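Side-chain contacts in salicylate 5-hydroxylase, large oxygenase component (Ralstonia sp., PDB 7C8Z), which serves as the oxygenase component that hydroxylates salicylate to gentisate (2,5-dihydroxybenzoate), using a Rieske [2Fe-2S] cluster and a mononuclear iron: residues 146-149 and 150-154; 186-190 and 191-195; 198-202 and 203-207; 210-214 and 215-219; 418-422 and 423-427. All coordinates share one frame; numbering follows the deposited sequence.

Interaction 1. Residues 146-149 and 150-154; sequences VPFR and RGVKQ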
# COMPACT_ATOMS: atom_id res chain seq x y z
N VAL A 146 14.85 -4.11 -37.12
CA VAL A 146 13.52 -4.65 -36.86
C VAL A 146 13.53 -6.11 -37.31
O VAL A 146 13.61 -6.38 -38.52
CB VAL A 146 12.43 -3.85 -37.58
CG1 VAL A 146 11.09 -4.57 -37.51
CG2 VAL A 146 12.31 -2.46 -36.99
N PRO A 147 13.49 -7.07 -36.39
CA PRO A 147 13.47 -8.48 -36.80
C PRO A 147 12.28 -8.78 -37.70
O PRO A 147 11.15 -8.37 -37.42
CB PRO A 147 13.39 -9.24 -35.47
CG PRO A 147 13.90 -8.28 -34.44
CD PRO A 147 13.56 -6.90 -34.93
N PHE A 148 12.55 -9.48 -38.80
CA PHE A 148 11.54 -9.91 -39.77
C PHE A 148 10.85 -8.76 -40.48
O PHE A 148 9.78 -8.95 -41.06
CB PHE A 148 10.47 -10.81 -39.15
CG PHE A 148 10.98 -11.80 -38.14
CD1 PHE A 148 12.17 -12.48 -38.33
CD2 PHE A 148 10.24 -12.06 -36.99
CE1 PHE A 148 12.62 -13.40 -37.40
CE2 PHE A 148 10.69 -12.98 -36.05
CZ PHE A 148 11.88 -13.65 -36.26
N ARG A 149 11.46 -7.56 -40.45
CA ARG A 149 10.93 -6.41 -41.16
C ARG A 149 10.65 -6.77 -42.60
O ARG A 149 9.58 -6.48 -43.17
CB ARG A 149 11.97 -5.28 -41.13
CG ARG A 149 11.50 -3.92 -41.65
CD ARG A 149 11.65 -3.78 -43.15
NE ARG A 149 11.84 -2.40 -43.58
CZ ARG A 149 13.03 -1.83 -43.78
NH1 ARG A 149 14.15 -2.52 -43.60
NH2 ARG A 149 13.09 -0.57 -44.18
N ARG A 150 11.63 -7.43 -43.21
CA ARG A 150 11.57 -7.87 -44.59
C ARG A 150 10.97 -9.24 -44.82
O ARG A 150 10.92 -9.68 -45.98
CB ARG A 150 12.98 -7.83 -45.21
CG ARG A 150 13.00 -7.46 -46.68
CD ARG A 150 12.20 -6.21 -46.98
NE ARG A 150 12.96 -4.99 -46.72
CZ ARG A 150 13.41 -4.17 -47.67
NH1 ARG A 150 13.18 -4.44 -48.94
NH2 ARG A 150 14.09 -3.09 -47.33
N GLY A 151 10.52 -9.90 -43.77
CA GLY A 151 9.82 -11.17 -43.88
C GLY A 151 10.72 -12.35 -43.58
O GLY A 151 11.90 -12.21 -43.27
N VAL A 152 10.14 -13.56 -43.61
CA VAL A 152 10.91 -14.77 -43.39
C VAL A 152 10.53 -15.75 -44.49
O VAL A 152 9.38 -16.20 -44.54
CB VAL A 152 10.68 -15.41 -42.00
CG1 VAL A 152 11.45 -16.73 -41.89
CG2 VAL A 152 11.10 -14.47 -40.90
N LYS A 153 11.48 -16.07 -45.36
CA LYS A 153 11.26 -17.10 -46.38
C LYS A 153 11.43 -18.45 -45.71
O LYS A 153 12.51 -18.76 -45.19
CB LYS A 153 12.23 -16.93 -47.54
CG LYS A 153 12.02 -17.91 -48.70
CD LYS A 153 12.54 -17.32 -50.02
CE LYS A 153 13.23 -18.38 -50.87
NZ LYS A 153 13.35 -17.96 -52.30
N GLN A 154 10.37 -19.27 -45.70
CA GLN A 154 10.55 -20.53 -44.98
C GLN A 154 10.78 -21.71 -45.91
O GLN A 154 11.91 -22.20 -46.02
CB GLN A 154 9.33 -20.79 -44.09
CG GLN A 154 9.36 -20.06 -42.74
CD GLN A 154 8.25 -19.02 -42.60
OE1 GLN A 154 7.78 -18.46 -43.60
NE2 GLN A 154 7.83 -18.77 -41.37

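Interaction 2. Residues 186-190 and 191-195; sequences FASFD and HDVEP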
# COMPACT_ATOMS: atom_id res chain seq x y z
N PHE A 186 20.53 19.64 -19.09
CA PHE A 186 19.10 19.82 -19.21
C PHE A 186 18.64 19.28 -20.55
O PHE A 186 19.43 19.12 -21.48
CB PHE A 186 18.71 21.30 -19.09
CG PHE A 186 18.88 21.87 -17.71
CD1 PHE A 186 20.13 22.00 -17.16
CD2 PHE A 186 17.77 22.28 -16.98
CE1 PHE A 186 20.29 22.52 -15.89
CE2 PHE A 186 17.92 22.80 -15.72
CZ PHE A 186 19.18 22.92 -15.17
N ALA A 187 17.34 19.04 -20.67
CA ALA A 187 16.77 18.55 -21.91
C ALA A 187 15.37 19.12 -22.07
O ALA A 187 14.81 19.70 -21.14
CB ALA A 187 16.76 17.02 -21.95
N SER A 188 14.81 18.93 -23.25
CA SER A 188 13.48 19.45 -23.52
C SER A 188 12.84 18.67 -24.66
O SER A 188 13.48 18.40 -25.67
CB SER A 188 13.53 20.94 -23.87
OG SER A 188 12.27 21.43 -24.29
N PHE A 189 11.56 18.32 -24.47
CA PHE A 189 10.80 17.73 -25.57
C PHE A 189 10.55 18.77 -26.65
O PHE A 189 10.65 18.47 -27.85
CB PHE A 189 9.47 17.17 -25.06
CG PHE A 189 9.59 15.89 -24.29
CD1 PHE A 189 9.74 14.68 -24.95
CD2 PHE A 189 9.54 15.90 -22.90
CE1 PHE A 189 9.84 13.51 -24.25
CE2 PHE A 189 9.64 14.72 -22.19
CZ PHE A 189 9.79 13.52 -22.86
N ASP A 190 10.23 19.99 -26.24
CA ASP A 190 10.03 21.08 -27.18
C ASP A 190 11.35 21.43 -27.85
O ASP A 190 12.31 21.84 -27.18
CB ASP A 190 9.47 22.30 -26.44
CG ASP A 190 8.95 23.36 -27.37
OD1 ASP A 190 9.06 23.19 -28.61
OD2 ASP A 190 8.44 24.38 -26.87
N HIS A 191 11.41 21.25 -29.17
CA HIS A 191 12.62 21.57 -29.92
C HIS A 191 12.65 23.02 -30.37
O HIS A 191 13.71 23.50 -30.80
CB HIS A 191 12.75 20.63 -31.11
CG HIS A 191 13.30 19.29 -30.74
ND1 HIS A 191 14.65 19.01 -30.72
CD2 HIS A 191 12.67 18.15 -30.35
CE1 HIS A 191 14.83 17.76 -30.34
NE2 HIS A 191 13.65 17.22 -30.12
N ASP A 192 11.52 23.73 -30.30
CA ASP A 192 11.47 25.16 -30.54
C ASP A 192 11.58 25.95 -29.24
O ASP A 192 11.01 27.04 -29.12
CB ASP A 192 10.20 25.54 -31.29
CG ASP A 192 9.96 24.66 -32.51
OD1 ASP A 192 10.89 24.53 -33.34
OD2 ASP A 192 8.85 24.10 -32.64
N VAL A 193 12.30 25.41 -28.26
CA VAL A 193 12.50 26.08 -26.99
C VAL A 193 13.63 27.08 -27.14
O VAL A 193 14.59 26.86 -27.89
CB VAL A 193 12.81 25.05 -25.88
CG1 VAL A 193 14.08 24.27 -26.21
CG2 VAL A 193 12.92 25.72 -24.52
N GLU A 194 13.51 28.21 -26.45
CA GLU A 194 14.55 29.23 -26.36
C GLU A 194 15.86 28.57 -25.93
O GLU A 194 15.83 27.53 -25.25
CB GLU A 194 14.14 30.31 -25.36
CG GLU A 194 13.64 29.74 -24.04
CD GLU A 194 12.78 30.72 -23.26
OE1 GLU A 194 13.20 31.88 -23.09
OE2 GLU A 194 11.69 30.31 -22.81
N PRO A 195 17.01 29.10 -26.34
CA PRO A 195 18.28 28.54 -25.86
C PRO A 195 18.36 28.57 -24.34
O PRO A 195 17.71 29.36 -23.66
CB PRO A 195 19.33 29.46 -26.50
CG PRO A 195 18.66 30.05 -27.69
CD PRO A 195 17.20 30.15 -27.35

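Interaction 3. Residues 198-202 and 203-207; sequences EFLGP and TILHY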
# COMPACT_ATOMS: atom_id res chain seq x y z
N GLU A 198 19.25 31.98 -22.75
CA GLU A 198 18.11 32.89 -22.73
C GLU A 198 16.99 32.36 -21.85
O GLU A 198 16.19 33.14 -21.32
CB GLU A 198 17.60 33.13 -24.15
CG GLU A 198 18.56 33.93 -25.02
CD GLU A 198 18.13 33.96 -26.48
OE1 GLU A 198 19.02 33.95 -27.35
OE2 GLU A 198 16.91 33.98 -26.74
N PHE A 199 16.91 31.04 -21.68
CA PHE A 199 15.94 30.47 -20.76
C PHE A 199 16.23 30.91 -19.33
O PHE A 199 15.31 31.24 -18.57
CB PHE A 199 15.94 28.94 -20.86
CG PHE A 199 14.91 28.26 -20.01
CD1 PHE A 199 13.56 28.39 -20.29
CD2 PHE A 199 15.29 27.47 -18.93
CE1 PHE A 199 12.60 27.75 -19.51
CE2 PHE A 199 14.33 26.83 -18.15
CZ PHE A 199 12.99 26.98 -18.44
N LEU A 200 17.51 30.94 -18.95
CA LEU A 200 17.85 31.32 -17.59
C LEU A 200 17.92 32.82 -17.39
O LEU A 200 17.64 33.31 -16.29
CB LEU A 200 19.19 30.70 -17.19
CG LEU A 200 19.20 29.19 -16.95
CD1 LEU A 200 20.54 28.78 -16.36
CD2 LEU A 200 18.05 28.79 -16.04
N GLY A 201 18.29 33.57 -18.43
CA GLY A 201 18.53 34.99 -18.28
C GLY A 201 19.91 35.25 -17.73
O GLY A 201 20.55 34.37 -17.13
N PRO A 202 20.40 36.48 -17.90
CA PRO A 202 21.79 36.78 -17.52
C PRO A 202 22.05 36.64 -16.03
O PRO A 202 23.06 36.06 -15.63
CB PRO A 202 21.99 38.23 -18.00
CG PRO A 202 20.88 38.48 -18.97
CD PRO A 202 19.73 37.64 -18.52
N THR A 203 21.13 37.14 -15.20
CA THR A 203 21.38 37.19 -13.76
C THR A 203 21.45 35.79 -13.16
O THR A 203 22.37 35.46 -12.42
CB THR A 203 20.30 38.00 -13.06
OG1 THR A 203 20.14 39.28 -13.69
CG2 THR A 203 20.64 38.19 -11.59
N ILE A 204 20.46 34.95 -13.49
CA ILE A 204 20.45 33.59 -12.96
C ILE A 204 21.53 32.73 -13.62
O ILE A 204 22.09 31.84 -12.97
CB ILE A 204 19.04 33.00 -13.09
CG1 ILE A 204 18.15 33.64 -12.03
CG2 ILE A 204 19.03 31.50 -12.91
CD1 ILE A 204 16.73 33.73 -12.40
N LEU A 205 21.85 32.98 -14.89
CA LEU A 205 22.94 32.22 -15.50
C LEU A 205 24.27 32.56 -14.85
O LEU A 205 25.18 31.72 -14.81
CB LEU A 205 23.00 32.44 -17.01
CG LEU A 205 24.07 31.57 -17.67
CD1 LEU A 205 23.47 30.31 -18.25
CD2 LEU A 205 24.86 32.33 -18.73
N HIS A 206 24.41 33.78 -14.29
CA HIS A 206 25.63 34.08 -13.56
C HIS A 206 25.81 33.14 -12.37
O HIS A 206 26.90 32.62 -12.14
CB HIS A 206 25.62 35.52 -13.07
CG HIS A 206 26.62 35.77 -11.98
ND1 HIS A 206 27.96 35.95 -12.24
CD2 HIS A 206 26.49 35.84 -10.64
CE1 HIS A 206 28.61 36.14 -11.10
NE2 HIS A 206 27.74 36.07 -10.11
N TYR A 207 24.74 32.88 -11.61
CA TYR A 207 24.88 32.00 -10.45
C TYR A 207 24.96 30.53 -10.86
O TYR A 207 25.70 29.75 -10.23
CB TYR A 207 23.73 32.26 -9.48
CG TYR A 207 23.78 33.68 -8.95
CD1 TYR A 207 24.71 34.03 -7.98
CD2 TYR A 207 22.95 34.67 -9.45
CE1 TYR A 207 24.78 35.32 -7.50
CE2 TYR A 207 23.02 35.96 -8.98
CZ TYR A 207 23.93 36.29 -8.00
OH TYR A 207 24.01 37.58 -7.53

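Interaction 4. Residues 210-214 and 215-219; sequences RVFNG and RKLKI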
# COMPACT_ATOMS: atom_id res chain seq x y z
N ARG A 210 28.29 30.16 -11.67
CA ARG A 210 29.04 30.31 -10.44
C ARG A 210 29.24 28.96 -9.76
O ARG A 210 30.33 28.67 -9.26
CB ARG A 210 28.32 31.29 -9.52
CG ARG A 210 28.90 31.34 -8.14
CD ARG A 210 27.94 31.96 -7.15
NE ARG A 210 28.55 32.07 -5.84
CZ ARG A 210 28.28 31.25 -4.82
NH1 ARG A 210 27.40 30.27 -4.98
NH2 ARG A 210 28.88 31.42 -3.65
N VAL A 211 28.20 28.12 -9.74
CA VAL A 211 28.37 26.78 -9.20
C VAL A 211 29.06 25.88 -10.22
O VAL A 211 30.07 25.23 -9.91
CB VAL A 211 27.01 26.21 -8.76
CG1 VAL A 211 27.08 24.70 -8.71
CG2 VAL A 211 26.62 26.75 -7.41
N PHE A 212 28.54 25.83 -11.45
CA PHE A 212 29.12 25.03 -12.52
C PHE A 212 30.10 25.91 -13.31
O PHE A 212 29.79 26.42 -14.38
CB PHE A 212 28.03 24.46 -13.42
CG PHE A 212 26.99 23.67 -12.68
CD1 PHE A 212 27.29 22.42 -12.16
CD2 PHE A 212 25.71 24.17 -12.51
CE1 PHE A 212 26.33 21.69 -11.49
CE2 PHE A 212 24.74 23.44 -11.84
CZ PHE A 212 25.05 22.20 -11.33
N ASN A 213 31.29 26.09 -12.75
CA ASN A 213 32.25 27.05 -13.28
C ASN A 213 33.23 26.44 -14.27
O ASN A 213 34.26 27.07 -14.57
CB ASN A 213 33.02 27.72 -12.14
CG ASN A 213 34.00 26.77 -11.44
OD1 ASN A 213 34.06 25.58 -11.74
ND2 ASN A 213 34.78 27.32 -10.51
N GLY A 214 32.94 25.26 -14.80
CA GLY A 214 33.79 24.63 -15.78
C GLY A 214 34.68 23.54 -15.25
O GLY A 214 35.21 22.75 -16.04
N ARG A 215 34.88 23.47 -13.93
CA ARG A 215 35.61 22.35 -13.36
C ARG A 215 34.85 21.06 -13.63
O ARG A 215 33.62 21.05 -13.75
CB ARG A 215 35.78 22.54 -11.85
CG ARG A 215 36.66 23.70 -11.43
CD ARG A 215 36.55 23.93 -9.93
NE ARG A 215 35.32 24.62 -9.58
CZ ARG A 215 34.91 24.88 -8.34
NH1 ARG A 215 35.64 24.49 -7.30
NH2 ARG A 215 33.77 25.53 -8.13
N LYS A 216 35.58 19.95 -13.72
CA LYS A 216 34.93 18.65 -13.83
C LYS A 216 34.52 18.18 -12.44
O LYS A 216 35.29 18.30 -11.48
CB LYS A 216 35.85 17.63 -14.50
CG LYS A 216 35.32 17.12 -15.85
CD LYS A 216 34.39 15.91 -15.68
CE LYS A 216 33.63 15.58 -16.98
NZ LYS A 216 33.00 14.22 -16.95
N LEU A 217 33.31 17.66 -12.34
CA LEU A 217 32.72 17.29 -11.06
C LEU A 217 32.95 15.81 -10.78
O LEU A 217 33.12 15.00 -11.70
CB LEU A 217 31.22 17.59 -11.04
CG LEU A 217 30.79 18.84 -11.81
CD1 LEU A 217 29.28 18.94 -11.89
CD2 LEU A 217 31.38 20.09 -11.18
N LYS A 218 32.99 15.47 -9.49
CA LYS A 218 33.04 14.08 -9.03
C LYS A 218 31.78 13.82 -8.21
O LYS A 218 31.50 14.56 -7.25
CB LYS A 218 34.31 13.79 -8.22
CG LYS A 218 34.62 14.80 -7.12
CD LYS A 218 35.97 14.52 -6.48
CE LYS A 218 35.90 13.32 -5.54
NZ LYS A 218 37.12 13.22 -4.68
N ILE A 219 31.03 12.80 -8.59
CA ILE A 219 29.77 12.48 -7.91
C ILE A 219 30.05 11.89 -6.54
O ILE A 219 30.73 10.87 -6.41
CB ILE A 219 28.92 11.52 -8.76
CG1 ILE A 219 28.73 12.09 -10.16
CG2 ILE A 219 27.58 11.28 -8.10
CD1 ILE A 219 28.09 13.45 -10.17
O HOH W 1 31.97 22.94 -13.28

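Interaction 5. Residues 418-422 and 423-427; sequences GDTDH and MVTET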
# COMPACT_ATOMS: atom_id res chain seq x y z
N GLY A 418 9.60 41.64 -7.58
CA GLY A 418 10.86 42.18 -8.05
C GLY A 418 12.05 41.88 -7.16
O GLY A 418 11.88 41.50 -6.00
N ASP A 419 13.26 42.08 -7.69
CA ASP A 419 14.48 41.83 -6.93
C ASP A 419 14.56 42.74 -5.71
O ASP A 419 14.33 43.95 -5.81
CB ASP A 419 15.71 42.03 -7.81
CG ASP A 419 15.70 41.14 -9.05
OD1 ASP A 419 14.68 40.47 -9.31
OD2 ASP A 419 16.73 41.10 -9.76
N THR A 420 14.87 42.16 -4.55
CA THR A 420 14.98 42.90 -3.30
C THR A 420 16.39 42.78 -2.75
O THR A 420 17.21 42.00 -3.24
CB THR A 420 13.97 42.39 -2.25
OG1 THR A 420 14.43 41.15 -1.71
CG2 THR A 420 12.59 42.20 -2.87
N ASP A 421 16.68 43.59 -1.73
CA ASP A 421 17.96 43.58 -1.04
C ASP A 421 17.87 43.04 0.39
O ASP A 421 18.78 43.26 1.19
CB ASP A 421 18.57 44.99 -1.04
CG ASP A 421 17.68 46.01 -0.34
OD1 ASP A 421 16.56 46.28 -0.85
OD2 ASP A 421 18.09 46.56 0.70
N HIS A 422 16.79 42.32 0.71
CA HIS A 422 16.57 41.74 2.04
C HIS A 422 15.88 40.39 1.87
O HIS A 422 15.49 40.02 0.75
CB HIS A 422 15.75 42.70 2.91
CG HIS A 422 14.44 43.08 2.31
ND1 HIS A 422 13.25 42.50 2.71
CD2 HIS A 422 14.11 43.97 1.34
CE1 HIS A 422 12.25 43.02 2.01
NE2 HIS A 422 12.75 43.91 1.18
N MET A 423 15.69 39.63 2.97
CA MET A 423 15.08 38.31 2.83
C MET A 423 13.62 38.38 3.23
O MET A 423 12.92 37.37 3.23
CB MET A 423 15.64 37.29 3.83
CG MET A 423 16.10 37.82 5.17
SD MET A 423 16.55 36.31 6.12
CE MET A 423 17.41 37.14 7.50
N VAL A 424 13.13 39.57 3.57
CA VAL A 424 11.85 39.62 4.25
C VAL A 424 10.75 39.88 3.25
O VAL A 424 10.10 40.93 3.28
CB VAL A 424 11.85 40.69 5.36
CG1 VAL A 424 10.76 40.41 6.36
CG2 VAL A 424 13.23 40.77 6.03
N THR A 425 10.51 38.92 2.37
CA THR A 425 9.51 39.12 1.34
C THR A 425 9.13 37.77 0.76
O THR A 425 9.94 36.84 0.76
CB THR A 425 10.02 40.07 0.24
OG1 THR A 425 9.11 40.04 -0.86
CG2 THR A 425 11.41 39.66 -0.23
N GLU A 426 7.89 37.67 0.29
CA GLU A 426 7.44 36.50 -0.45
C GLU A 426 7.36 36.78 -1.94
O GLU A 426 6.56 36.16 -2.66
CB GLU A 426 6.09 36.03 0.10
CG GLU A 426 6.18 35.55 1.54
CD GLU A 426 4.86 35.05 2.08
OE1 GLU A 426 4.64 33.81 2.06
OE2 GLU A 426 4.03 35.87 2.53
N THR A 427 8.20 37.69 -2.44
CA THR A 427 8.08 38.16 -3.81
C THR A 427 8.42 37.08 -4.82
O THR A 427 7.88 37.09 -5.93
CB THR A 427 8.97 39.39 -4.03
OG1 THR A 427 8.85 39.84 -5.39
CG2 THR A 427 10.42 39.07 -3.73

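Interaction 1. Residues 146-149 and 150-154
Phe148 and Val152, four residues apart, make the apolar part of this surface turn. Their side chains lie next to each other and point the same way, and a single methyl does the touching: CG2 of Val152 comes obliquely to the phenylalanine ring, 3.4 Å from CD1 of Phe148. That branch can reach the ring because CG2 of Val152 stands anti to its own carbonyl carbon, leaving CG1 on the other side, away from Phe148.

Across the turn the hydrogen bonding is between backbone atoms. Two beta turns overlap here, a type II turn from Val146 to Arg149 and a type I turn from Phe148 to Gly151. The second is closed by Gly151 N donating to Phe148 O at 3.0 Å, with the donor well above the carbonyl plane.

Charge supplies the third element. Arg149 bends at chi2 and Arg150 at chi2 and chi3, which brings two like-charged groups side by side, with NH1 of Arg149 3.8 Å from NH2 of Arg150. The guanidinium planes stand 80° apart; NH2 of Arg150 sits over one face of Arg149, near its rim. Solvent around the exposed Arg150 probably tempers the repulsion.

The turn belongs to the Rieske domain, and the side chain of Phe148 lies about 7 Å from that of the cluster residue His133. Phe148 also packs on Tyr242, and Val152 on Val424, of a second subunit, an interface consistent with electron transfer between subunits as in related Rieske oxygenases. Strand 143-145 leads into the loop, and strand 152-153 leaves it to pair antiparallel with strand 158-159.

Interaction 2. Residues 186-190 and 191-195
Val193 folds back over Asp190 and Ser188 on the tightly packed side of this turn. Its CG1 methyl lies 3.2 Å from Asp190 O and 3.9 Å from Ser188 OG, so that a buried aliphatic group roofs two polar atoms. The methyl gets there because CG1 of Val193 stands between the backbone N and the carbonyl carbon (chi1 61°), with CG2 turned the other way. Beneath it, the hydroxyl of buried Ser188 has both His67 O and Asp190 O within hydrogen-bonding reach, and which takes its proton is not settled.

Asp190 holds the bend itself. Its OD1 accepts the backbone N-H of Asp192 at 3.0 Å, which makes an Asx turn. The bond is moderately bent, 142° at the hydrogen, and the donor approaches from above the carboxylate plane. The other oxygen, OD2, takes the backbone N-H of Asn66, and between them the two bonds limit the rotation of the carboxylate.

The solvent side is looser. Asp192 is exposed, and its OD2 stays 4.1 Å from OD1 of Asp190, a like-charged approach that water probably screens. The His191 ring leans obliquely toward the preceding backbone, its CD2 3.2 Å from Phe189 O. A hydrogen bond from NE2 to Lys175 O ties its far end and probably limits its swing although the residue is exposed.

The turn links strand 184-188 to helix 196-211, for which Pro195 is the N-cap residue. Strand 175-181 flanks it, through Leu176 against Phe189 and Lys177 against His191 and Val193, while Trp68 packs on both Ser188 and Val193.

Interaction 3. Residues 198-202 and 203-207
Thr203 follows Pro202 just past a kink in this helix, where the proline nitrogen has no hydrogen to give to the preceding turn. Gly201, with phi 82°, turns the chain there, and the short axes of 198-202 and 203-207 stand 78° apart. Ile204 comes next and returns toward Leu200: its CB rests 3.5 Å from Leu200 O, and its CG2 methyl approaches CD2 of Leu200 at 4.3 Å.

Leu205 does two jobs. Its backbone N donates to Gly201 O at 2.9 Å, picking up helical bonding again beyond the break. Its side chain, with CG anti to the backbone N (chi1 -176°), crosses that of Leu200 at about a right angle, and the CD1 methyls of Leu200 and Leu205 meet at 3.8 Å on the inside of the bend. His206 then gives the next helical bond, from its N to Pro202 O at 3.0 Å, while its ring leads away from the earlier segment. CD2 of His206 lies over the centre of one face of the Tyr207 ring. Tyr207, last in the segment, hydrogen-bonds through OH with Lys266 NZ.

The contact is an elbow within helix 196-211. Leu200 and Ile204 face strand 321-326 through Ile326 and Thr324, Tyr207 also reaches strand 274-278, and at the start of the helix Phe199 meets Trp68 edge-to-face.

Interaction 4. Residues 210-214 and 215-219
Between Phe212, where helical phi/psi ends, and Leu217, where a strand begins, the chain turns a corner through Asn213, Gly214 and Arg215, Gly214 taking a positive phi of 101°. Asn213 OD1 takes two nearly straight hydrogen bonds from one residue: Arg215 N at 3.1 Å and Arg215 NE at 2.7 Å. The first closes an Asx turn. For the second, Arg215 bends at chi3 (-77°) and doubles back, so that OD1 lies in the guanidinium plane at its edge, although amide and guanidinium planes are 58° apart. Two N-H groups on one oxygen probably restrict rotation of the amide.

The turn delivers the chain from helix 196-211 into strand 217-227, an outermost strand, within this chain, of the seven-stranded antiparallel sheet in the ring-hydroxylating catalytic domain. Water 1 bridges the turn: it donates to Arg215 O at 2.6 Å and accepts a weak bond from Gly214 N.

On the buried side Leu217 crosses Phe212 at about a right angle, its CD1 meeting the ring edge 4.0 Å from CD1 of Phe212. Val211 CG1 covers one face of that ring. The Arg215 guanidinium makes cation-pi contacts with Phe361 and Trp315.

Interaction 5. Residues 418-422 and 423-427
His422 reaches forward over Val424, its ring crossing the valine side chain at about a right angle. CB of His422 lies against Met423 N at 3.1 Å, and CG is also close to that nitrogen. From CB, CG stands between the backbone N and the carbonyl carbon (chi1 57°), which folds the imidazole over its own following backbone. ND1 then accepts the N-H of Val424 at 3.1 Å, from a donor tilted 29° out of the ring plane. Beyond it CE1 lies 3.3 Å from Val424 O, which sits in plane at the ring edge, and 4.1 Å from CB of Thr425. Val424 is itself the centre of an inverse gamma turn.

Thr420 OG1, over one face of the imidazole toward its rim, donates to His422 O at 2.9 Å. The methyls of Thr420 and Thr427 meet tip to tip, CG2 to CG2 at 3.9 Å. Gly418 N closes the loop on Thr427 OG1 at 2.9 Å, and that hydroxyl also bonds with Glu416 O. Glu426, the N-cap of helix 427-440, forms a salt bridge with Arg113 of a third subunit.

Because ND1 is spent as an acceptor, His422 is probably neutral in this state, with its proton on NE2.

Overall arrangement
Along the chain the five contacts come strictly in series. Interactions 2, 3 and 4 form a compact group: interaction 2 leaves strand 184-188, interaction 3 bends helix 196-211, and interaction 4 ends that helix and enters strand 217-227, with successive centres about 16 and 17 Å apart. Glu194 of interaction 2 touches Phe199 of interaction 3. Interaction 5, in the loop before helix 427-440, has its centre about 18 Å from that of interaction 3. Interaction 1 stands apart at the Rieske end, its centre about 66 Å from that of interaction 5 in the same chain. Neighbouring subunits close this gap, since residues 146-154 of one subunit pack on the loop containing 418-427 of another.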